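Side-chain contacts in ENT (Trypanosoma brucei brucei, PDB 5ZX1), which is of unknown function but carries an all-helical ENT domain, described here, and probably takes part in transcription: residues 39-44 / 73-78; 43-48 / 80-85; 53-58 / 102-107. One frame throughout, in Å; residues are numbered along the deposited sequence.

Contact 1. Residues 39-44 / 73-78; sequences EEELCS and EELCLP
L75 packs its two methyl groups against E41 and S44 in a surface contact between the long helix 30-56 and the turn that ends helix 62-74. It buries 225 Å² in all. The CA atoms of E41 and L75 come within 6.0 Å. Their side chains run past each other in opposite senses. CD1 of L75 lies in the notch between E41 O and S44 OG, 3.4 Å from each. CD2 of L75 rests on the stem of E41, 3.8 Å from CG. The first torsion of E41 (-71°) sets CG anti to the carbonyl carbon, and the extended chain carries the carboxylate over to L75.

S44 OG donates to E41 O, 3.2 Å away, within the helix. The donor is tilted 28° from the carbonyl plane. The bond holds the hydroxyl back against its own helix, at the spot that the leucine methyl covers. Helix 62-74 ends in a Schellman motif, with C76 at positive phi and two bonds leading back into the last turn. P78 then takes the N-cap position of helix 79-91, so this short connection joins two helices of the all-helical ENT domain.

E41 OE1 and L75 O are 3.5 Å apart, but both are acceptors and form no hydrogen bond. R38 lies outside both segments, about one turn before E41 on the long helix. R38 NH2 forms a salt bridge with E41 OE2, and the R38 guanidinium also donates to the carbonyls of L75 and C76. L77 of the turn reaches back to the same helix, touching R38 and Y45.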
ATOM      1  N   GLU A  39       0.241  13.641   5.669  1.00 64.84           N
ATOM      2  CA  GLU A  39       1.192  13.118   4.692  1.00 67.74           C
ATOM      3  C   GLU A  39       1.744  11.729   5.068  1.00 64.67           C
ATOM      4  O   GLU A  39       2.039  10.909   4.202  1.00 64.09           O
ATOM      5  CB  GLU A  39       2.342  14.110   4.503  1.00 62.04           C
ATOM      6  CG  GLU A  39       1.948  15.318   3.666  1.00 76.41           C
ATOM      7  CD  GLU A  39       2.985  16.432   3.685  1.00 82.61           C
ATOM      8  OE1 GLU A  39       3.976  16.336   4.455  1.00 75.39           O
ATOM      9  OE2 GLU A  39       2.805  17.401   2.911  1.00 86.84           O
ATOM     10  N   GLU A  40       1.881  11.453   6.355  1.00 65.19           N
ATOM     11  CA  GLU A  40       2.322  10.126   6.750  1.00 68.29           C
ATOM     12  C   GLU A  40       1.195   9.103   6.593  1.00 63.47           C
ATOM     13  O   GLU A  40       1.424   7.996   6.108  1.00 59.54           O
ATOM     14  CB  GLU A  40       2.846  10.144   8.171  1.00 59.56           C
ATOM     15  CG  GLU A  40       4.165  10.868   8.262  1.00 68.61           C
ATOM     16  CD  GLU A  40       5.081  10.292   9.327  1.00 71.09           C
ATOM     17  OE1 GLU A  40       4.817   9.159   9.779  1.00 73.86           O
ATOM     18  OE2 GLU A  40       6.064  10.968   9.709  1.00 75.33           O
ATOM     19  N   GLU A  41      -0.013   9.478   6.991  1.00 62.69           N
ATOM     20  CA  GLU A  41      -1.174   8.641   6.748  1.00 63.39           C
ATOM     21  C   GLU A  41      -1.214   8.205   5.291  1.00 62.51           C
ATOM     22  O   GLU A  41      -1.353   7.010   4.991  1.00 61.66           O
ATOM     23  CB  GLU A  41      -2.468   9.366   7.107  1.00 59.40           C
ATOM     24  CG  GLU A  41      -2.681   9.558   8.588  1.00 58.81           C
ATOM     25  CD  GLU A  41      -4.014  10.223   8.882  1.00 63.52           C
ATOM     26  OE1 GLU A  41      -4.824   9.645   9.639  1.00 67.52           O
ATOM     27  OE2 GLU A  41      -4.279  11.314   8.332  1.00 70.57           O
ATOM     28  N   LEU A  42      -1.063   9.158   4.380  1.00 61.87           N
ATOM     29  CA  LEU A  42      -1.181   8.814   2.970  1.00 71.38           C
ATOM     30  C   LEU A  42       0.040   8.050   2.480  1.00 68.42           C
ATOM     31  O   LEU A  42      -0.062   7.201   1.597  1.00 63.53           O
ATOM     32  CB  LEU A  42      -1.413  10.054   2.104  1.00 64.71           C
ATOM     33  CG  LEU A  42      -2.719  10.801   2.407  1.00 78.56           C
ATOM     34  CD1 LEU A  42      -2.462  12.170   3.015  1.00 74.87           C
ATOM     35  CD2 LEU A  42      -3.579  10.939   1.170  1.00 80.12           C
ATOM     36  N   CYS A  43       1.193   8.325   3.060  1.00 65.33           N
ATOM     37  CA  CYS A  43       2.357   7.570   2.645  1.00 68.28           C
ATOM     38  C   CYS A  43       2.198   6.145   3.119  1.00 65.79           C
ATOM     39  O   CYS A  43       2.496   5.205   2.380  1.00 60.29           O
ATOM     40  CB  CYS A  43       3.645   8.173   3.184  1.00 67.85           C
ATOM     41  SG  CYS A  43       4.292   9.417   2.080  1.00 87.68           S
ATOM     42  N   SER A  44       1.714   5.982   4.348  1.00 66.87           N
ATOM     43  CA  SER A  44       1.611   4.648   4.917  1.00 66.70           C
ATOM     44  C   SER A  44       0.597   3.820   4.125  1.00 64.17           C
ATOM     45  O   SER A  44       0.819   2.628   3.892  1.00 63.78           O
ATOM     46  CB  SER A  44       1.244   4.700   6.396  1.00 62.34           C
ATOM     47  OG  SER A  44      -0.136   4.513   6.615  1.00 72.86           O
ATOM     48  N   GLU A  73     -10.302   3.151   7.055  1.00 64.88           N
ATOM     49  CA  GLU A  73     -11.101   3.700   8.134  1.00 66.07           C
ATOM     50  C   GLU A  73     -10.205   4.288   9.244  1.00 60.50           C
ATOM     51  O   GLU A  73     -10.494   5.365   9.778  1.00 60.11           O
ATOM     52  CB  GLU A  73     -12.048   2.608   8.651  1.00 63.27           C
ATOM     53  CG  GLU A  73     -12.364   2.612  10.130  1.00 66.78           C
ATOM     54  CD  GLU A  73     -12.886   1.257  10.583  1.00 79.46           C
ATOM     55  OE1 GLU A  73     -13.450   0.520   9.730  1.00 71.48           O
ATOM     56  OE2 GLU A  73     -12.730   0.922  11.784  1.00 82.60           O
ATOM     57  N   GLU A  74      -9.109   3.605   9.563  1.00 61.92           N
ATOM     58  CA  GLU A  74      -8.167   4.100  10.571  1.00 61.28           C
ATOM     59  C   GLU A  74      -7.652   5.485  10.175  1.00 62.56           C
ATOM     60  O   GLU A  74      -7.600   6.386  10.997  1.00 64.19           O
ATOM     61  CB  GLU A  74      -6.980   3.142  10.747  1.00 58.93           C
ATOM     62  CG  GLU A  74      -7.311   1.809  11.413  1.00 66.16           C
ATOM     63  CD  GLU A  74      -7.488   1.910  12.932  1.00 70.47           C
ATOM     64  OE1 GLU A  74      -6.765   2.701  13.586  1.00 65.48           O
ATOM     65  OE2 GLU A  74      -8.367   1.199  13.474  1.00 68.87           O
ATOM     66  N   LEU A  75      -7.305   5.641   8.899  1.00 65.34           N
ATOM     67  CA  LEU A  75      -6.658   6.849   8.385  1.00 62.87           C
ATOM     68  C   LEU A  75      -7.646   7.835   7.773  1.00 66.26           C
ATOM     69  O   LEU A  75      -7.237   8.865   7.229  1.00 69.12           O
ATOM     70  CB  LEU A  75      -5.599   6.474   7.342  1.00 58.19           C
ATOM     71  CG  LEU A  75      -4.565   5.479   7.871  1.00 59.15           C
ATOM     72  CD1 LEU A  75      -3.446   5.183   6.877  1.00 53.97           C
ATOM     73  CD2 LEU A  75      -4.012   6.009   9.182  1.00 56.82           C
ATOM     74  N   CYS A  76      -8.934   7.526   7.860  1.00 61.20           N
ATOM     75  CA  CYS A  76      -9.966   8.406   7.317  1.00 70.62           C
ATOM     76  C   CYS A  76      -9.610   8.822   5.887  1.00 69.29           C
ATOM     77  O   CYS A  76      -9.385   9.994   5.609  1.00 70.33           O
ATOM     78  CB  CYS A  76     -10.146   9.642   8.216  1.00 72.02           C
ATOM     79  SG  CYS A  76     -11.804  10.384   8.212  1.00 93.27           S
ATOM     80  N   LEU A  77      -9.526   7.849   4.989  1.00 70.88           N
ATOM     81  CA  LEU A  77      -9.134   8.106   3.607  1.00 70.68           C
ATOM     82  C   LEU A  77     -10.332   8.067   2.674  1.00 71.26           C
ATOM     83  O   LEU A  77     -11.065   7.086   2.650  1.00 73.76           O
ATOM     84  CB  LEU A  77      -8.106   7.080   3.149  1.00 69.63           C
ATOM     85  CG  LEU A  77      -6.630   7.450   2.996  1.00 78.96           C
ATOM     86  CD1 LEU A  77      -6.055   8.208   4.194  1.00 68.98           C
ATOM     87  CD2 LEU A  77      -5.885   6.149   2.782  1.00 69.32           C
ATOM     88  N   PRO A  78     -10.536   9.136   1.895  1.00 76.33           N
ATOM     89  CA  PRO A  78     -11.643   9.090   0.928  1.00 77.68           C
ATOM     90  C   PRO A  78     -11.388   7.969  -0.066  1.00 78.32           C
ATOM     91  O   PRO A  78     -10.247   7.817  -0.505  1.00 81.54           O
ATOM     92  CB  PRO A  78     -11.597  10.469   0.266  1.00 66.13           C
ATOM     93  CG  PRO A  78     -10.181  10.927   0.450  1.00 77.95           C
ATOM     94  CD  PRO A  78      -9.726  10.360   1.767  1.00 74.24           C
TER

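Contact 2. Residues 43-48 / 80-85; sequences CSYRSL and ERAEAE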
ATOM      1  N   CYS A  43       1.193   8.325   3.060  1.00 65.33           N
ATOM      2  CA  CYS A  43       2.357   7.570   2.645  1.00 68.28           C
ATOM      3  C   CYS A  43       2.198   6.145   3.119  1.00 65.79           C
ATOM      4  O   CYS A  43       2.496   5.205   2.380  1.00 60.29           O
ATOM      5  CB  CYS A  43       3.645   8.173   3.184  1.00 67.85           C
ATOM      6  SG  CYS A  43       4.292   9.417   2.080  1.00 87.68           S
ATOM      7  N   SER A  44       1.714   5.982   4.348  1.00 66.87           N
ATOM      8  CA  SER A  44       1.611   4.648   4.917  1.00 66.70           C
ATOM      9  C   SER A  44       0.597   3.820   4.125  1.00 64.17           C
ATOM     10  O   SER A  44       0.819   2.628   3.892  1.00 63.78           O
ATOM     11  CB  SER A  44       1.244   4.700   6.396  1.00 62.34           C
ATOM     12  OG  SER A  44      -0.136   4.513   6.615  1.00 72.86           O
ATOM     13  N   TYR A  45      -0.485   4.441   3.666  1.00 63.91           N
ATOM     14  CA  TYR A  45      -1.426   3.704   2.824  1.00 61.81           C
ATOM     15  C   TYR A  45      -0.778   3.324   1.482  1.00 63.93           C
ATOM     16  O   TYR A  45      -0.952   2.201   0.990  1.00 65.63           O
ATOM     17  CB  TYR A  45      -2.715   4.500   2.587  1.00 58.56           C
ATOM     18  CG  TYR A  45      -3.842   3.622   2.066  1.00 63.17           C
ATOM     19  CD1 TYR A  45      -4.532   2.772   2.923  1.00 60.68           C
ATOM     20  CD2 TYR A  45      -4.204   3.635   0.724  1.00 63.21           C
ATOM     21  CE1 TYR A  45      -5.536   1.965   2.473  1.00 60.31           C
ATOM     22  CE2 TYR A  45      -5.231   2.822   0.247  1.00 62.97           C
ATOM     23  CZ  TYR A  45      -5.891   1.988   1.137  1.00 64.45           C
ATOM     24  OH  TYR A  45      -6.906   1.165   0.709  1.00 58.69           O
ATOM     25  N   ARG A  46      -0.033   4.253   0.893  1.00 64.77           N
ATOM     26  CA  ARG A  46       0.594   4.019  -0.405  1.00 65.43           C
ATOM     27  C   ARG A  46       1.511   2.802  -0.352  1.00 62.57           C
ATOM     28  O   ARG A  46       1.389   1.858  -1.142  1.00 58.90           O
ATOM     29  CB  ARG A  46       1.392   5.252  -0.847  1.00 69.03           C
ATOM     30  CG  ARG A  46       2.097   5.079  -2.186  1.00 69.84           C
ATOM     31  CD  ARG A  46       3.064   6.208  -2.452  1.00 72.26           C
ATOM     32  NE  ARG A  46       3.913   5.919  -3.609  1.00 84.75           N
ATOM     33  CZ  ARG A  46       5.203   5.585  -3.548  1.00 85.49           C
ATOM     34  NH1 ARG A  46       5.871   5.338  -4.670  1.00 80.06           N
ATOM     35  NH2 ARG A  46       5.831   5.502  -2.376  1.00 83.61           N
ATOM     36  N   SER A  47       2.422   2.818   0.608  1.00 59.13           N
ATOM     37  CA  SER A  47       3.367   1.741   0.737  1.00 59.13           C
ATOM     38  C   SER A  47       2.628   0.435   1.034  1.00 62.83           C
ATOM     39  O   SER A  47       3.114  -0.653   0.706  1.00 67.89           O
ATOM     40  CB  SER A  47       4.378   2.057   1.832  1.00 57.64           C
ATOM     41  OG  SER A  47       3.774   1.861   3.088  1.00 68.74           O
ATOM     42  N   LEU A  48       1.446   0.543   1.633  1.00 59.33           N
ATOM     43  CA  LEU A  48       0.621  -0.626   1.915  1.00 58.89           C
ATOM     44  C   LEU A  48       0.077  -1.252   0.640  1.00 57.22           C
ATOM     45  O   LEU A  48       0.078  -2.471   0.488  1.00 56.04           O
ATOM     46  CB  LEU A  48      -0.544  -0.246   2.826  1.00 65.27           C
ATOM     47  CG  LEU A  48      -0.613  -0.850   4.223  1.00 70.34           C
ATOM     48  CD1 LEU A  48      -2.024  -0.665   4.733  1.00 72.47           C
ATOM     49  CD2 LEU A  48      -0.242  -2.314   4.197  1.00 63.50           C
ATOM     50  N   GLU A  80     -11.961   7.490  -3.101  1.00 80.39           N
ATOM     51  CA  GLU A  80     -11.441   7.899  -4.406  1.00 79.21           C
ATOM     52  C   GLU A  80      -9.925   8.001  -4.371  1.00 76.19           C
ATOM     53  O   GLU A  80      -9.242   7.578  -5.302  1.00 75.10           O
ATOM     54  CB  GLU A  80     -12.042   9.234  -4.846  1.00 81.03           C
ATOM     55  CG  GLU A  80     -13.432   9.102  -5.439  1.00 93.32           C
ATOM     56  CD  GLU A  80     -14.519   9.604  -4.502  1.00100.49           C
ATOM     57  OE1 GLU A  80     -14.388  10.745  -4.013  1.00100.36           O
ATOM     58  OE2 GLU A  80     -15.493   8.854  -4.247  1.00106.50           O
ATOM     59  N   ARG A  81      -9.399   8.561  -3.294  1.00 72.58           N
ATOM     60  CA  ARG A  81      -7.960   8.621  -3.139  1.00 71.56           C
ATOM     61  C   ARG A  81      -7.416   7.226  -2.880  1.00 75.67           C
ATOM     62  O   ARG A  81      -6.349   6.859  -3.375  1.00 78.24           O
ATOM     63  CB  ARG A  81      -7.571   9.559  -2.000  1.00 79.26           C
ATOM     64  CG  ARG A  81      -6.071   9.721  -1.841  1.00 83.11           C
ATOM     65  CD  ARG A  81      -5.432  10.161  -3.154  1.00 87.11           C
ATOM     66  NE  ARG A  81      -3.982  10.004  -3.130  1.00 89.62           N
ATOM     67  CZ  ARG A  81      -3.152  10.873  -2.557  1.00 94.71           C
ATOM     68  NH1 ARG A  81      -3.632  11.957  -1.958  1.00 83.01           N
ATOM     69  NH2 ARG A  81      -1.840  10.659  -2.582  1.00 95.52           N
ATOM     70  N   ALA A  82      -8.156   6.445  -2.107  1.00 73.82           N
ATOM     71  CA  ALA A  82      -7.684   5.132  -1.719  1.00 66.89           C
ATOM     72  C   ALA A  82      -7.643   4.195  -2.918  1.00 70.79           C
ATOM     73  O   ALA A  82      -6.693   3.427  -3.075  1.00 67.05           O
ATOM     74  CB  ALA A  82      -8.554   4.569  -0.633  1.00 68.45           C
ATOM     75  N   GLU A  83      -8.667   4.258  -3.768  1.00 67.99           N
ATOM     76  CA  GLU A  83      -8.664   3.476  -5.001  1.00 71.18           C
ATOM     77  C   GLU A  83      -7.557   3.965  -5.926  1.00 72.37           C
ATOM     78  O   GLU A  83      -6.998   3.192  -6.700  1.00 73.64           O
ATOM     79  CB  GLU A  83     -10.023   3.540  -5.725  1.00 71.38           C
ATOM     80  CG  GLU A  83     -11.235   3.131  -4.891  1.00 78.25           C
ATOM     81  CD  GLU A  83     -12.562   3.484  -5.561  1.00 85.11           C
ATOM     82  OE1 GLU A  83     -12.698   4.624  -6.051  1.00 83.84           O
ATOM     83  OE2 GLU A  83     -13.480   2.631  -5.570  1.00 87.01           O
ATOM     84  N   ALA A  84      -7.251   5.256  -5.845  1.00 75.25           N
ATOM     85  CA  ALA A  84      -6.193   5.838  -6.660  1.00 69.02           C
ATOM     86  C   ALA A  84      -4.852   5.204  -6.311  1.00 73.98           C
ATOM     87  O   ALA A  84      -4.145   4.717  -7.193  1.00 72.68           O
ATOM     88  CB  ALA A  84      -6.140   7.346  -6.471  1.00 72.66           C
ATOM     89  N   GLU A  85      -4.508   5.193  -5.023  1.00 70.25           N
ATOM     90  CA  GLU A  85      -3.254   4.589  -4.582  1.00 73.05           C
ATOM     91  C   GLU A  85      -3.160   3.114  -4.965  1.00 72.51           C
ATOM     92  O   GLU A  85      -2.101   2.640  -5.361  1.00 75.09           O
ATOM     93  CB  GLU A  85      -3.084   4.735  -3.065  1.00 64.43           C
ATOM     94  CG  GLU A  85      -2.868   6.150  -2.607  1.00 76.16           C
ATOM     95  CD  GLU A  85      -1.644   6.779  -3.246  1.00 80.43           C
ATOM     96  OE1 GLU A  85      -0.608   6.082  -3.357  1.00 76.66           O
ATOM     97  OE2 GLU A  85      -1.723   7.964  -3.647  1.00 91.32           O
TER
HETATM   98  O   HOH W   1      -7.298   0.935  -1.711  1.00 62.19           O
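E85, Y45 and R46 have the most surface buried where helix 30-56 meets helix 79-91. The axes of segments 43-48 and 80-85 pass 9.8 Å apart, at 41°. Y45 lies between the helices and is buried. Its CG is anti to the backbone N (chi1 -164°), which swings the ring toward helix 79-91. The ring meets that helix with its edge. CE2 is 3.9 Å from A82 CB, and CD2 is 4.1 Å from E85 CB. A82 O also lies at this edge.

The phenol oxygen is tied down by polar partners. A water in the ring plane links Y45 OH to A82 O, to which it donates.

E85 bends at chi2 and points OE1 at the stem of R46, 3.1 Å from its CG. The extended arginine carries its guanidinium onward, and R46 NE stays 4.5 Å from E85 OE1, beyond a salt bridge. The firm partner of E85 is R81, one turn back on its own helix. R81 grips OE2 side-on with NE at 3.1 Å and NH2 at 2.9 Å. Both bonds go to OE2, so they pin that oxygen and probably offset its charge. R72 of helix 62-74 also bonds the Y45 hydroxyl. With its edge on helix 79-91, Y45 of the long helix thus marks a three-helix junction within the all-helical ENT domain.

Contact 3. Residues 53-58 / 102-107; sequences CMHSGG and GVLKRR
H55 and L104 bring the two backbones closest, with CA atoms 6.8 Å apart. Residues 53-56 are the last turn of helix 30-56, and G57 leaves it with positive phi. G102 likewise leaves helix 93-101 with positive phi, and a short 3-10 segment begins at V103. The contact thus joins the C-terminal turn of helix 30-56 to the connection after helix 93-101, at the surface of the all-helical ENT domain.

L104 carries the packing. Its first torsion of -76° puts CG beside the backbone N, and CD1 reaches out over one face of the H55 imidazole. This is a CH-pi contact, 3.9 Å from CD1 to the ring centroid and 14° off the ring normal. The same methyl touches M54 CB at 4.0 Å. V98 of helix 93-101 touches both M54 and L104, so the leucine lies within a small apolar patch.

R107 comes to the edge of the H55 ring, near its plane. Its NH2 stands 3.1 Å from H55 NE2, and the ring and guanidinium planes are 39° apart. On its other nitrogen, ND1, H55 makes a weak hydrogen bond to V51 O of its own helix. The second methyl of L104 lies over one face of the R107 guanidinium, offset toward the rim, with CD2 3.5 Å from CZ.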
ATOM      1  N   CYS A  53       0.549  -5.634  -3.229  1.00 60.80           N
ATOM      2  CA  CYS A  53       0.527  -6.015  -4.635  1.00 68.52           C
ATOM      3  C   CYS A  53       1.799  -6.764  -5.050  1.00 66.38           C
ATOM      4  O   CYS A  53       1.775  -7.573  -5.974  1.00 70.38           O
ATOM      5  CB  CYS A  53       0.338  -4.784  -5.512  1.00 59.87           C
ATOM      6  SG  CYS A  53      -1.263  -4.048  -5.340  1.00 69.76           S
ATOM      7  N   MET A  54       2.913  -6.496  -4.382  1.00 64.28           N
ATOM      8  CA  MET A  54       4.129  -7.239  -4.675  1.00 63.41           C
ATOM      9  C   MET A  54       3.954  -8.709  -4.336  1.00 66.64           C
ATOM     10  O   MET A  54       4.520  -9.581  -4.998  1.00 73.91           O
ATOM     11  CB  MET A  54       5.309  -6.677  -3.905  1.00 64.26           C
ATOM     12  CG  MET A  54       5.828  -5.370  -4.433  1.00 64.69           C
ATOM     13  SD  MET A  54       7.166  -4.840  -3.343  1.00 65.87           S
ATOM     14  CE  MET A  54       7.558  -3.225  -4.029  1.00 64.72           C
ATOM     15  N   HIS A  55       3.164  -8.982  -3.307  1.00 64.45           N
ATOM     16  CA  HIS A  55       2.969 -10.349  -2.839  1.00 63.22           C
ATOM     17  C   HIS A  55       1.883 -11.096  -3.588  1.00 64.69           C
ATOM     18  O   HIS A  55       1.953 -12.313  -3.721  1.00 66.36           O
ATOM     19  CB  HIS A  55       2.628 -10.357  -1.354  1.00 65.40           C
ATOM     20  CG  HIS A  55       3.823 -10.348  -0.461  1.00 58.71           C
ATOM     21  ND1 HIS A  55       4.360  -9.187   0.056  1.00 64.31           N
ATOM     22  CD2 HIS A  55       4.587 -11.361   0.027  1.00 68.38           C
ATOM     23  CE1 HIS A  55       5.398  -9.481   0.823  1.00 62.82           C
ATOM     24  NE2 HIS A  55       5.552 -10.796   0.823  1.00 67.28           N
ATOM     25  N   SER A  56       0.889 -10.365  -4.078  1.00 65.76           N
ATOM     26  CA  SER A  56      -0.337 -10.971  -4.570  1.00 71.75           C
ATOM     27  C   SER A  56      -0.447 -10.853  -6.071  1.00 72.46           C
ATOM     28  O   SER A  56      -1.419 -11.321  -6.681  1.00 76.19           O
ATOM     29  CB  SER A  56      -1.547 -10.294  -3.934  1.00 69.59           C
ATOM     30  OG  SER A  56      -1.917  -9.165  -4.729  1.00 73.18           O
ATOM     31  N   GLY A  57       0.537 -10.190  -6.659  1.00 72.94           N
ATOM     32  CA  GLY A  57       0.498  -9.873  -8.069  1.00 70.13           C
ATOM     33  C   GLY A  57      -0.771  -9.112  -8.381  1.00 80.65           C
ATOM     34  O   GLY A  57      -1.363  -9.295  -9.445  1.00 79.24           O
ATOM     35  N   GLY A  58      -1.201  -8.284  -7.427  1.00 80.26           N
ATOM     36  CA  GLY A  58      -2.365  -7.430  -7.596  1.00 73.75           C
ATOM     37  C   GLY A  58      -3.715  -8.047  -7.261  1.00 81.29           C
ATOM     38  O   GLY A  58      -4.690  -7.315  -7.040  1.00 85.38           O
ATOM     39  N   GLY A 102       8.985 -13.281  -8.670  1.00 72.32           N
ATOM     40  CA  GLY A 102       8.743 -14.314  -7.676  1.00 72.27           C
ATOM     41  C   GLY A 102       9.751 -14.405  -6.536  1.00 69.44           C
ATOM     42  O   GLY A 102       9.738 -15.377  -5.787  1.00 75.18           O
ATOM     43  N   VAL A 103      10.607 -13.396  -6.378  1.00 71.06           N
ATOM     44  CA  VAL A 103      11.624 -13.414  -5.310  1.00 73.97           C
ATOM     45  C   VAL A 103      11.027 -13.508  -3.895  1.00 71.86           C
ATOM     46  O   VAL A 103      11.657 -14.072  -2.987  1.00 71.45           O
ATOM     47  CB  VAL A 103      12.577 -12.170  -5.393  1.00 69.48           C
ATOM     48  CG1 VAL A 103      13.475 -12.245  -6.625  1.00 64.26           C
ATOM     49  CG2 VAL A 103      11.793 -10.863  -5.372  1.00 66.58           C
ATOM     50  N   LEU A 104       9.825 -12.974  -3.695  1.00 64.32           N
ATOM     51  CA  LEU A 104       9.237 -12.966  -2.355  1.00 71.45           C
ATOM     52  C   LEU A 104       8.749 -14.351  -1.943  1.00 73.59           C
ATOM     53  O   LEU A 104       8.520 -14.613  -0.765  1.00 75.45           O
ATOM     54  CB  LEU A 104       8.101 -11.943  -2.266  1.00 69.16           C
ATOM     55  CG  LEU A 104       8.713 -10.547  -2.176  1.00 64.96           C
ATOM     56  CD1 LEU A 104       7.657  -9.455  -2.206  1.00 63.20           C
ATOM     57  CD2 LEU A 104       9.603 -10.455  -0.921  1.00 66.66           C
ATOM     58  N   LYS A 105       8.611 -15.240  -2.918  1.00 76.65           N
ATOM     59  CA  LYS A 105       8.266 -16.628  -2.663  1.00 70.45           C
ATOM     60  C   LYS A 105       9.502 -17.495  -2.427  1.00 73.86           C
ATOM     61  O   LYS A 105       9.380 -18.679  -2.166  1.00 76.87           O
ATOM     62  CB  LYS A 105       7.439 -17.159  -3.844  1.00 71.84           C
ATOM     63  CG  LYS A 105       6.182 -16.333  -4.094  1.00 80.48           C
ATOM     64  CD  LYS A 105       5.555 -16.602  -5.455  1.00 81.83           C
ATOM     65  CE  LYS A 105       4.238 -15.835  -5.598  1.00 92.37           C
ATOM     66  NZ  LYS A 105       3.469 -16.226  -6.824  1.00 98.75           N
ATOM     67  N   ARG A 106      10.683 -16.885  -2.517  1.00 74.62           N
ATOM     68  CA  ARG A 106      11.970 -17.591  -2.486  1.00 75.18           C
ATOM     69  C   ARG A 106      12.907 -17.122  -1.375  1.00 77.56           C
ATOM     70  O   ARG A 106      14.128 -17.267  -1.508  1.00 77.02           O
ATOM     71  CB  ARG A 106      12.741 -17.395  -3.804  1.00 75.38           C
ATOM     72  CG  ARG A 106      12.413 -18.303  -4.947  1.00 74.06           C
ATOM     73  CD  ARG A 106      13.640 -18.443  -5.854  1.00 73.61           C
ATOM     74  NE  ARG A 106      13.972 -17.243  -6.630  1.00 75.43           N
ATOM     75  CZ  ARG A 106      15.188 -16.694  -6.673  1.00 75.15           C
ATOM     76  NH1 ARG A 106      16.184 -17.214  -5.958  1.00 75.37           N
ATOM     77  NH2 ARG A 106      15.415 -15.618  -7.415  1.00 70.06           N
ATOM     78  N   ARG A 107      12.364 -16.524  -0.320  1.00 72.46           N
ATOM     79  CA  ARG A 107      13.171 -15.785   0.660  1.00 73.29           C
ATOM     80  C   ARG A 107      14.393 -16.537   1.179  1.00 70.18           C
ATOM     81  O   ARG A 107      15.399 -15.924   1.534  1.00 72.97           O
ATOM     82  CB  ARG A 107      12.309 -15.371   1.853  1.00 68.00           C
ATOM     83  CG  ARG A 107      11.280 -14.329   1.539  1.00 67.92           C
ATOM     84  CD  ARG A 107      10.874 -13.611   2.808  1.00 73.08           C
ATOM     85  NE  ARG A 107       9.598 -12.929   2.643  1.00 68.63           N
ATOM     86  CZ  ARG A 107       9.469 -11.631   2.392  1.00 66.62           C
ATOM     87  NH1 ARG A 107      10.541 -10.860   2.269  1.00 65.36           N
ATOM     88  NH2 ARG A 107       8.261 -11.105   2.257  1.00 67.97           N
TER

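How the contacts relate
All three contacts start on helix 30-56. Contact 1 comes first along it and closes a loop over helix 62-74, bringing the turn after that helix back to residues 39-44. Contact 2 starts about one turn further on, sharing C43 and S44, and brings in helix 79-91. The two touch where L42 packs on R81. Contact 3 uses the C-terminal turn of the long helix and closes the longest loop, to the residues after helix 93-101. It crosses both others along the chain. Its centre is about 24 Å from that of contact 1, on the opposite side of the chain's centre. The long helix therefore ties the successive segments together.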